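Local structure of AlgX/AlgJ SGNH hydrolase-like domain-containing protein (Eubacterium siraeum, 4NZK) at residues 106-111 / 144-149; 272-277 / 302-307; 58-63 / 206-211. The protein is of unknown function but belongs to the DHHW family of the SGNH hydrolase clan, consistent with a hydrolase-like role. One frame throughout, in Å; residues are numbered along the deposited sequence. Where two conformers were deposited one is given.

Contact 1: 106-111 / 144-149; sequences VVPTAG and DGYAAL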
loop_
_atom_site.group_PDB
_atom_site.type_symbol
_atom_site.label_atom_id
_atom_site.label_comp_id
_atom_site.label_asym_id
_atom_site.label_seq_id
_atom_site.Cartn_x
_atom_site.Cartn_y
_atom_site.Cartn_z
ATOM N N VAL A 106 8.478 1.740 2.123
ATOM C CA VAL A 106 8.501 0.724 1.101
ATOM C C VAL A 106 8.372 -0.617 1.789
ATOM O O VAL A 106 9.130 -0.919 2.718
ATOM C CB VAL A 106 9.774 0.793 0.213
ATOM C CG1 VAL A 106 9.775 -0.344 -0.807
ATOM C CG2 VAL A 106 9.843 2.145 -0.498
ATOM N N VAL A 107 7.425 -1.416 1.329
ATOM C CA VAL A 107 7.121 -2.676 2.022
ATOM C C VAL A 107 7.302 -3.866 1.083
ATOM O O VAL A 107 7.137 -3.749 -0.118
ATOM C CB VAL A 107 5.699 -2.685 2.607
ATOM C CG1 VAL A 107 5.578 -1.655 3.734
ATOM C CG2 VAL A 107 4.627 -2.443 1.547
ATOM N N PRO A 108 7.648 -5.022 1.655
ATOM C CA PRO A 108 7.854 -6.197 0.841
ATOM C C PRO A 108 6.528 -6.868 0.524
ATOM O O PRO A 108 5.511 -6.547 1.115
ATOM C CB PRO A 108 8.656 -7.101 1.753
ATOM C CG PRO A 108 8.156 -6.763 3.094
ATOM C CD PRO A 108 7.901 -5.287 3.087
ATOM N N THR A 109 6.581 -7.785 -0.432
ATOM C CA THR A 109 5.513 -8.711 -0.699
ATOM C C THR A 109 5.759 -9.983 0.126
ATOM O O THR A 109 6.764 -10.093 0.871
ATOM C CB THR A 109 5.421 -9.002 -2.193
ATOM O OG1 THR A 109 6.685 -9.516 -2.640
ATOM C CG2 THR A 109 5.061 -7.736 -2.977
ATOM N N ALA A 110 4.829 -10.926 0.044
ATOM C CA ALA A 110 4.835 -12.061 0.962
ATOM C C ALA A 110 6.102 -12.891 0.939
ATOM O O ALA A 110 6.456 -13.505 1.930
ATOM C CB ALA A 110 3.620 -12.956 0.734
ATOM N N GLY A 111 6.778 -12.934 -0.214
ATOM C CA GLY A 111 7.960 -13.740 -0.381
ATOM C C GLY A 111 9.101 -13.338 0.516
ATOM O O GLY A 111 10.040 -14.126 0.719
ATOM N N ASP A 144 10.229 2.010 9.017
ATOM C CA ASP A 144 10.600 0.608 8.906
ATOM C C ASP A 144 9.384 -0.314 8.940
ATOM O O ASP A 144 9.116 -1.026 9.922
ATOM C CB ASP A 144 11.611 0.220 9.969
ATOM C CG ASP A 144 12.375 -1.053 9.629
ATOM O OD1 ASP A 144 11.972 -1.812 8.694
ATOM O OD2 ASP A 144 13.390 -1.287 10.347
ATOM N N GLY A 145 8.648 -0.285 7.844
ATOM C CA GLY A 145 7.504 -1.170 7.642
ATOM C C GLY A 145 7.924 -2.614 7.585
ATOM O O GLY A 145 7.195 -3.489 8.067
ATOM N N TYR A 146 9.088 -2.878 6.994
ATOM C CA TYR A 146 9.603 -4.245 6.925
ATOM C C TYR A 146 9.685 -4.908 8.302
ATOM O O TYR A 146 9.227 -6.006 8.497
ATOM C CB TYR A 146 10.973 -4.266 6.259
ATOM C CG TYR A 146 11.479 -5.647 6.026
ATOM C CD1 TYR A 146 12.033 -6.435 7.039
ATOM C CD2 TYR A 146 11.369 -6.195 4.780
ATOM C CE1 TYR A 146 12.456 -7.728 6.769
ATOM C CE2 TYR A 146 11.775 -7.491 4.531
ATOM C CZ TYR A 146 12.307 -8.247 5.504
ATOM O OH TYR A 146 12.703 -9.533 5.167
ATOM N N ALA A 147 10.269 -4.199 9.256
ATOM C CA ALA A 147 10.420 -4.730 10.591
ATOM C C ALA A 147 9.078 -4.869 11.280
ATOM O O ALA A 147 8.886 -5.785 12.081
ATOM C CB ALA A 147 11.349 -3.864 11.430
ATOM N N ALA A 148 8.163 -3.945 11.005
ATOM C CA ALA A 148 6.843 -4.012 11.619
ATOM C C ALA A 148 6.122 -5.274 11.184
ATOM O O ALA A 148 5.541 -5.979 11.993
ATOM C CB ALA A 148 6.041 -2.783 11.253
ATOM N N LEU A 149 6.207 -5.610 9.912
ATOM C CA LEU A 149 5.529 -6.805 9.416
ATOM C C LEU A 149 6.222 -8.071 9.886
ATOM O O LEU A 149 5.560 -9.059 10.202
ATOM C CB LEU A 149 5.479 -6.770 7.909
ATOM C CG LEU A 149 4.549 -5.704 7.335
ATOM C CD1 LEU A 149 4.994 -5.341 5.908
ATOM C CD2 LEU A 149 3.070 -6.167 7.327
HETATM O O HOH W 1 10.135 -0.670 5.245
#

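Contact 2: 272-277 / 302-307; sequences KIETAN and FEEIYV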
loop_
_atom_site.group_PDB
_atom_site.type_symbol
_atom_site.label_atom_id
_atom_site.label_comp_id
_atom_site.label_asym_id
_atom_site.label_seq_id
_atom_site.Cartn_x
_atom_site.Cartn_y
_atom_site.Cartn_z
ATOM N N LYS A 272 -10.297 12.778 -1.330
ATOM C CA LYS A 272 -10.073 13.658 -0.202
ATOM C C LYS A 272 -10.942 13.161 0.945
ATOM O O LYS A 272 -12.131 12.923 0.774
ATOM C CB LYS A 272 -10.430 15.105 -0.528
ATOM C CG LYS A 272 -10.296 16.042 0.670
ATOM C CD LYS A 272 -10.628 17.474 0.277
ATOM C CE LYS A 272 -10.535 18.391 1.491
ATOM N NZ LYS A 272 -10.668 19.833 1.124
ATOM N N ILE A 273 -10.325 13.041 2.116
ATOM C CA ILE A 273 -11.028 12.556 3.319
ATOM C C ILE A 273 -10.894 13.626 4.392
ATOM O O ILE A 273 -9.784 14.098 4.668
ATOM C CB ILE A 273 -10.439 11.226 3.833
ATOM C CG1 ILE A 273 -10.480 10.161 2.760
ATOM C CG2 ILE A 273 -11.177 10.712 5.060
ATOM C CD1 ILE A 273 -9.569 9.011 3.007
ATOM N N GLU A 274 -12.031 14.022 4.965
ATOM C CA GLU A 274 -12.085 14.997 6.061
ATOM C C GLU A 274 -12.619 14.213 7.248
ATOM O O GLU A 274 -13.655 13.574 7.152
ATOM C CB GLU A 274 -13.005 16.174 5.730
ATOM C CG GLU A 274 -12.484 17.024 4.582
ATOM C CD GLU A 274 -13.526 17.970 4.023
ATOM O OE1 GLU A 274 -14.350 17.541 3.170
ATOM O OE2 GLU A 274 -13.497 19.148 4.410
ATOM N N THR A 275 -11.925 14.287 8.372
ATOM C CA THR A 275 -12.312 13.513 9.553
ATOM C C THR A 275 -12.713 14.400 10.715
ATOM O O THR A 275 -12.527 15.617 10.675
ATOM C CB THR A 275 -11.159 12.608 10.062
ATOM O OG1 THR A 275 -10.277 13.364 10.877
ATOM C CG2 THR A 275 -10.387 11.944 8.908
ATOM N N ALA A 276 -13.269 13.758 11.744
ATOM C CA ALA A 276 -13.640 14.448 12.968
ATOM C C ALA A 276 -12.472 14.767 13.909
ATOM O O ALA A 276 -12.669 15.450 14.901
ATOM C CB ALA A 276 -14.692 13.649 13.700
ATOM N N ASN A 277 -11.251 14.329 13.569
ATOM C CA ASN A 277 -10.087 14.615 14.375
ATOM C C ASN A 277 -9.447 15.899 13.867
ATOM O O ASN A 277 -8.637 15.891 12.952
ATOM C CB ASN A 277 -9.089 13.465 14.342
ATOM C CG ASN A 277 -7.912 13.687 15.287
ATOM O OD1 ASN A 277 -7.763 14.769 15.860
ATOM N ND2 ASN A 277 -7.059 12.692 15.425
ATOM N N PHE A 302 -5.544 11.791 11.444
ATOM C CA PHE A 302 -5.352 12.980 10.633
ATOM C C PHE A 302 -6.662 13.699 10.418
ATOM O O PHE A 302 -7.699 13.063 10.290
ATOM C CB PHE A 302 -4.728 12.590 9.272
ATOM C CG PHE A 302 -3.310 12.100 9.388
ATOM C CD1 PHE A 302 -2.271 13.009 9.342
ATOM C CD2 PHE A 302 -3.013 10.770 9.600
ATOM C CE1 PHE A 302 -0.952 12.608 9.512
ATOM C CE2 PHE A 302 -1.701 10.348 9.766
ATOM C CZ PHE A 302 -0.655 11.273 9.710
ATOM N N GLU A 303 -6.588 15.028 10.300
ATOM C CA GLU A 303 -7.738 15.869 10.018
ATOM C C GLU A 303 -8.175 15.746 8.554
ATOM O O GLU A 303 -9.376 15.719 8.252
ATOM C CB GLU A 303 -7.409 17.335 10.359
ATOM C CG GLU A 303 -8.596 18.264 10.141
ATOM C CD GLU A 303 -8.417 19.707 10.615
ATOM O OE1 GLU A 303 -7.664 19.974 11.592
ATOM O OE2 GLU A 303 -9.090 20.594 10.015
ATOM N N GLU A 304 -7.191 15.708 7.647
ATOM C CA GLU A 304 -7.476 15.503 6.224
ATOM C C GLU A 304 -6.485 14.521 5.666
ATOM O O GLU A 304 -5.324 14.486 6.094
ATOM C CB GLU A 304 -7.396 16.806 5.386
ATOM C CG GLU A 304 -8.365 17.895 5.800
ATOM C CD GLU A 304 -8.324 19.145 4.935
ATOM O OE1 GLU A 304 -7.513 19.284 3.972
ATOM O OE2 GLU A 304 -9.134 20.028 5.244
ATOM N N ILE A 305 -6.972 13.716 4.726
ATOM C CA ILE A 305 -6.155 12.771 4.003
ATOM C C ILE A 305 -6.455 12.882 2.532
ATOM O O ILE A 305 -7.604 12.776 2.128
ATOM C CB ILE A 305 -6.372 11.319 4.473
ATOM C CG1 ILE A 305 -6.104 11.177 5.982
ATOM C CG2 ILE A 305 -5.446 10.366 3.734
ATOM C CD1 ILE A 305 -6.925 10.107 6.625
ATOM N N TYR A 306 -5.413 13.061 1.740
ATOM C CA TYR A 306 -5.537 13.046 0.277
ATOM C C TYR A 306 -4.842 11.792 -0.231
ATOM O O TYR A 306 -3.700 11.549 0.082
ATOM C CB TYR A 306 -4.895 14.288 -0.351
ATOM C CG TYR A 306 -5.576 15.578 0.048
ATOM C CD1 TYR A 306 -5.387 16.112 1.310
ATOM C CD2 TYR A 306 -6.370 16.275 -0.848
ATOM C CE1 TYR A 306 -6.009 17.288 1.692
ATOM C CE2 TYR A 306 -6.985 17.468 -0.476
ATOM C CZ TYR A 306 -6.786 17.966 0.788
ATOM O OH TYR A 306 -7.412 19.127 1.166
ATOM N N VAL A 307 -5.558 11.018 -1.027
ATOM C CA VAL A 307 -5.080 9.730 -1.493
ATOM C C VAL A 307 -4.870 9.823 -3.000
ATOM O O VAL A 307 -5.828 10.015 -3.765
ATOM C CB VAL A 307 -6.040 8.574 -1.191
ATOM C CG1 VAL A 307 -5.350 7.244 -1.487
ATOM C CG2 VAL A 307 -6.512 8.612 0.243
HETATM O O HOH W 2 -10.132 21.478 3.345
HETATM O O HOH W 3 -9.292 20.467 -1.222
HETATM O O HOH W 4 -11.793 17.734 8.739
#

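Contact 3: 58-63 / 206-211; sequences QTNGQL and FTEYNE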
loop_
_atom_site.group_PDB
_atom_site.type_symbol
_atom_site.label_atom_id
_atom_site.label_comp_id
_atom_site.label_asym_id
_atom_site.label_seq_id
_atom_site.Cartn_x
_atom_site.Cartn_y
_atom_site.Cartn_z
ATOM N N GLN A 58 6.827 -23.003 -10.884
ATOM C CA GLN A 58 7.115 -21.612 -11.245
ATOM C C GLN A 58 6.578 -21.250 -12.635
ATOM O O GLN A 58 6.725 -22.016 -13.596
ATOM C CB GLN A 58 8.626 -21.373 -11.262
ATOM C CG GLN A 58 9.245 -21.400 -9.888
ATOM C CD GLN A 58 10.683 -20.963 -9.862
ATOM O OE1 GLN A 58 11.048 -19.935 -10.441
ATOM N NE2 GLN A 58 11.505 -21.739 -9.203
ATOM N N THR A 59 5.897 -20.116 -12.730
ATOM C CA THR A 59 5.597 -19.524 -14.030
ATOM C C THR A 59 5.305 -18.066 -13.849
ATOM O O THR A 59 4.817 -17.616 -12.801
ATOM C CB THR A 59 4.459 -20.188 -14.857
ATOM O OG1 THR A 59 4.461 -19.670 -16.227
ATOM C CG2 THR A 59 3.097 -19.939 -14.226
ATOM N N ASN A 60 5.665 -17.320 -14.876
ATOM C CA ASN A 60 5.362 -15.895 -14.954
ATOM C C ASN A 60 5.890 -15.156 -13.732
ATOM O O ASN A 60 5.302 -14.198 -13.296
ATOM C CB ASN A 60 3.865 -15.662 -15.148
ATOM C CG ASN A 60 3.533 -14.218 -15.460
ATOM O OD1 ASN A 60 4.254 -13.552 -16.234
ATOM N ND2 ASN A 60 2.440 -13.714 -14.882
ATOM N N GLY A 61 7.028 -15.599 -13.218
ATOM C CA GLY A 61 7.655 -14.941 -12.057
ATOM C C GLY A 61 7.035 -15.240 -10.723
ATOM O O GLY A 61 7.393 -14.608 -9.729
ATOM N N GLN A 62 6.126 -16.217 -10.696
ATOM C CA GLN A 62 5.412 -16.619 -9.499
ATOM C C GLN A 62 5.774 -18.055 -9.146
ATOM O O GLN A 62 6.097 -18.876 -9.992
ATOM C CB GLN A 62 3.894 -16.555 -9.704
ATOM C CG GLN A 62 3.385 -15.377 -10.512
ATOM C CD GLN A 62 3.740 -14.042 -9.912
ATOM O OE1 GLN A 62 3.479 -13.792 -8.740
ATOM N NE2 GLN A 62 4.307 -13.162 -10.730
ATOM N N LEU A 63 5.648 -18.359 -7.871
ATOM C CA LEU A 63 5.713 -19.733 -7.365
ATOM C C LEU A 63 4.354 -20.095 -6.799
ATOM O O LEU A 63 3.810 -19.394 -5.948
ATOM C CB LEU A 63 6.762 -19.801 -6.249
ATOM C CG LEU A 63 6.907 -21.132 -5.482
ATOM C CD1 LEU A 63 7.439 -22.223 -6.400
ATOM C CD2 LEU A 63 7.784 -21.027 -4.243
ATOM N N PHE A 206 -2.098 -14.112 -12.306
ATOM C CA PHE A 206 -0.631 -14.018 -12.391
ATOM C C PHE A 206 0.032 -15.393 -12.560
ATOM O O PHE A 206 1.127 -15.482 -13.094
ATOM C CB PHE A 206 -0.032 -13.334 -11.171
ATOM C CG PHE A 206 0.028 -11.832 -11.228
ATOM C CD1 PHE A 206 -1.081 -11.057 -11.457
ATOM C CD2 PHE A 206 1.229 -11.209 -10.999
ATOM C CE1 PHE A 206 -0.998 -9.673 -11.429
ATOM C CE2 PHE A 206 1.343 -9.829 -11.005
ATOM C CZ PHE A 206 0.215 -9.058 -11.199
ATOM N N THR A 207 -0.590 -16.454 -12.054
ATOM C CA THR A 207 -0.052 -17.808 -12.192
ATOM C C THR A 207 -0.565 -18.496 -13.473
ATOM O O THR A 207 -0.491 -19.704 -13.605
ATOM C CB THR A 207 -0.416 -18.670 -10.967
ATOM O OG1 THR A 207 -1.854 -18.824 -10.903
ATOM C CG2 THR A 207 0.172 -18.012 -9.678
ATOM N N GLU A 208 -1.083 -17.693 -14.394
ATOM C CA GLU A 208 -1.630 -18.170 -15.655
ATOM C C GLU A 208 -2.807 -19.127 -15.398
ATOM O O GLU A 208 -2.942 -20.202 -15.998
ATOM C CB GLU A 208 -0.543 -18.770 -16.562
ATOM C CG GLU A 208 0.800 -18.031 -16.597
ATOM C CD GLU A 208 0.723 -16.551 -16.961
ATOM O OE1 GLU A 208 -0.017 -15.811 -16.273
ATOM O OE2 GLU A 208 1.447 -16.106 -17.908
ATOM N N TYR A 209 -3.672 -18.686 -14.477
ATOM C CA TYR A 209 -4.897 -19.356 -14.106
ATOM C C TYR A 209 -4.674 -20.782 -13.571
ATOM O O TYR A 209 -5.313 -21.775 -14.005
ATOM C CB TYR A 209 -5.906 -19.233 -15.273
ATOM C CG TYR A 209 -6.273 -17.771 -15.567
ATOM C CD1 TYR A 209 -7.008 -17.061 -14.650
ATOM C CD2 TYR A 209 -5.825 -17.092 -16.697
ATOM C CE1 TYR A 209 -7.341 -15.747 -14.819
ATOM C CE2 TYR A 209 -6.146 -15.751 -16.902
ATOM C CZ TYR A 209 -6.919 -15.076 -15.948
ATOM O OH TYR A 209 -7.282 -13.753 -16.056
ATOM N N ASN A 210 -3.737 -20.901 -12.628
ATOM C CA ASN A 210 -3.501 -22.175 -11.959
ATOM C C ASN A 210 -4.696 -22.471 -11.036
ATOM O O ASN A 210 -4.998 -21.707 -10.111
ATOM C CB ASN A 210 -2.185 -22.127 -11.158
ATOM C CG ASN A 210 -1.746 -23.501 -10.685
ATOM O OD1 ASN A 210 -2.515 -24.212 -10.050
ATOM N ND2 ASN A 210 -0.534 -23.897 -11.022
ATOM N N GLU A 211 -5.370 -23.593 -11.294
ATOM C CA GLU A 211 -6.598 -23.948 -10.573
ATOM C C GLU A 211 -6.369 -24.162 -9.097
ATOM O O GLU A 211 -7.299 -23.987 -8.310
ATOM C CB GLU A 211 -7.295 -25.172 -11.221
ATOM C CG GLU A 211 -7.789 -24.859 -12.616
ATOM C CD GLU A 211 -8.722 -23.634 -12.670
ATOM O OE1 GLU A 211 -9.657 -23.602 -11.840
ATOM O OE2 GLU A 211 -8.533 -22.711 -13.535
#

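Contact 1: 106-111 / 144-149
A chi1 of -174° points the Tyr146 ring away from its own backbone nitrogen and across to Pro108, while Leu149, whose CG lies beside its backbone N (chi1 -70°), brings CD1 to the same proline one helical turn later. The pyrrolidine ring therefore sits against two side chains of helix 145-150. Pro108 CG approaches the Tyr146 ring obliquely, 3.7 Å from Tyr146 CD2, and the two side chains cross at about a right angle. Leu149 runs past the proline in the opposite direction, its CD1 4.1 Å from Pro108 CD, and reaches CB of Val107 at 4.3 Å. The contact illustrates how an α/β fold packs the end of a parallel strand, here 101-107, against the start of a helix. The helix comes in at Gly145, whose CA lies 4.4 Å from Val107 CG1, with no side chain between them. A water accepts from Tyr146 N at 3.0 Å and lies 2.7 Å from Val106 O, to which it may donate. The helix start is also capped by Asp144, whose OD1 receives Ala147 N from above the carboxylate plane, 58° out of it. Beyond the pair, Tyr113 packs on Pro108 and Leu149, and its hydroxyl bonds to Tyr146 O; the hydroxyl of Tyr158 bonds to Pro108 O. Replacing the proline by an alanine removes CG and CD, and the Tyr146 ring and Leu149 CD1 would probably lose the surface they rest on, opening a gap between strand end and helix. The chemistry is thus divided: apolar carbons supply the side-chain packing, and water serves backbone groups at the helix start.

Contact 2: 272-277 / 302-307
Lys272 and Tyr306 face each other as a non-hydrogen-bonded pair of antiparallel strands, 270-275 and 304-309, in the mixed central sheet of an SGNH-like α/β fold. Their side chains lie side by side and point the same way. The lysine, extended throughout from chi1 (176°) to NZ, lays CG over one face of the phenol ring in a CH-pi contact, 4.2 Å from the centroid, and carries CE to within 3.2 Å of Tyr306 OH. That hydroxyl donates to Glu304 OE1 at 2.8 Å, from above the carboxylate plane, while a water accepts from Lys272 NZ and donates to Glu304 OE2. Ammonium and carboxylate are thus linked through solvent, and their nearness probably favours both charged forms. Glu274 shares this face with them.

On the face bearing Ile273 and Ile305, the two CB atoms stand 4.1 Å apart, and Ile273 CD1 reaches Val307 CG2; Tyr229 and Val295 pack on Ile273. These positions are set by the backbone, in which Ile273 and Ile305 exchange a pair of N-H···O bonds lying in the carbonyl planes. Thr275 N continues the pattern to Glu303 O. Farther out, strand 229-234 bonds to the backbone of Lys272 and Glu274, and strand 282-287 flanks 304-309 on the side away from 270-275.

Where strand 270-275 ends, Thr275 forms an ST turn: OG1 accepts from Asn277 N at 3.0 Å and donates to Phe302 O at 2.7 Å, 21° out of the carbonyl plane.

Contact 3: 58-63 / 206-211
A type I' beta turn, Thr59 to Gln62, makes the hairpin between strands 53-59 and 62-67, and its tip meets the Schellman motif that ends helix 203-206. The joining bond runs from Asn60 ND2 to Phe206 O, 2.8 Å long and nearly straight at 171°, with the carbonyl oxygen in the plane of the Asn60 amide. Turned away from its own nitrogen, the Asn60 amide reaches the helix end. Glu208 holds the positive-phi C-prime position there; in one of its two deposited conformers its carboxylate lies roughly parallel to this amide, so the stack is not certain. The methyl group CG2 of Thr59 faces Thr207 O at 3.6 Å.

Gln62 fills the other part of the interface. Its CB meets the methyl CG2 of Thr207, CG rests 3.4 Å from Phe206 O, and the bent chain turns the amide to the edge of the Phe206 ring, the two planes 85° apart. At the amide's oxygen end, OE1 bonds to Ser75 OG in strand 70-75. Thr207, meanwhile, directs OG1 back to its own helix at Met203 O and receives Asn210 N in an ST motif. Within the hairpin tip, Gln62 NE2 donates to Asn60 O at 2.9 Å, the donor tilted 29° from the carbonyl plane.

From the N terminus, the chain first forms the three-stranded sheet, whose 59-62 turn meets its partner some 140 residues later, after helix 203-206. The long loop that contact 3 closes contains contact 1, itself a shorter closure from strand 101-107 through helix 126-136 to helix 145-150. Contact 2 follows, its segments separated by strand 282-287; with contact 1 enclosed and contact 2 in series, no two loops cross. Contacts 1 and 2 both reach the seven-stranded sheet, on opposite sides of the chain's centre, with their own centres 25 Å apart. Contact 3 instead ties the small N-terminal sheet to the region of helix 203-206; its centre is 39 Å from that of contact 2.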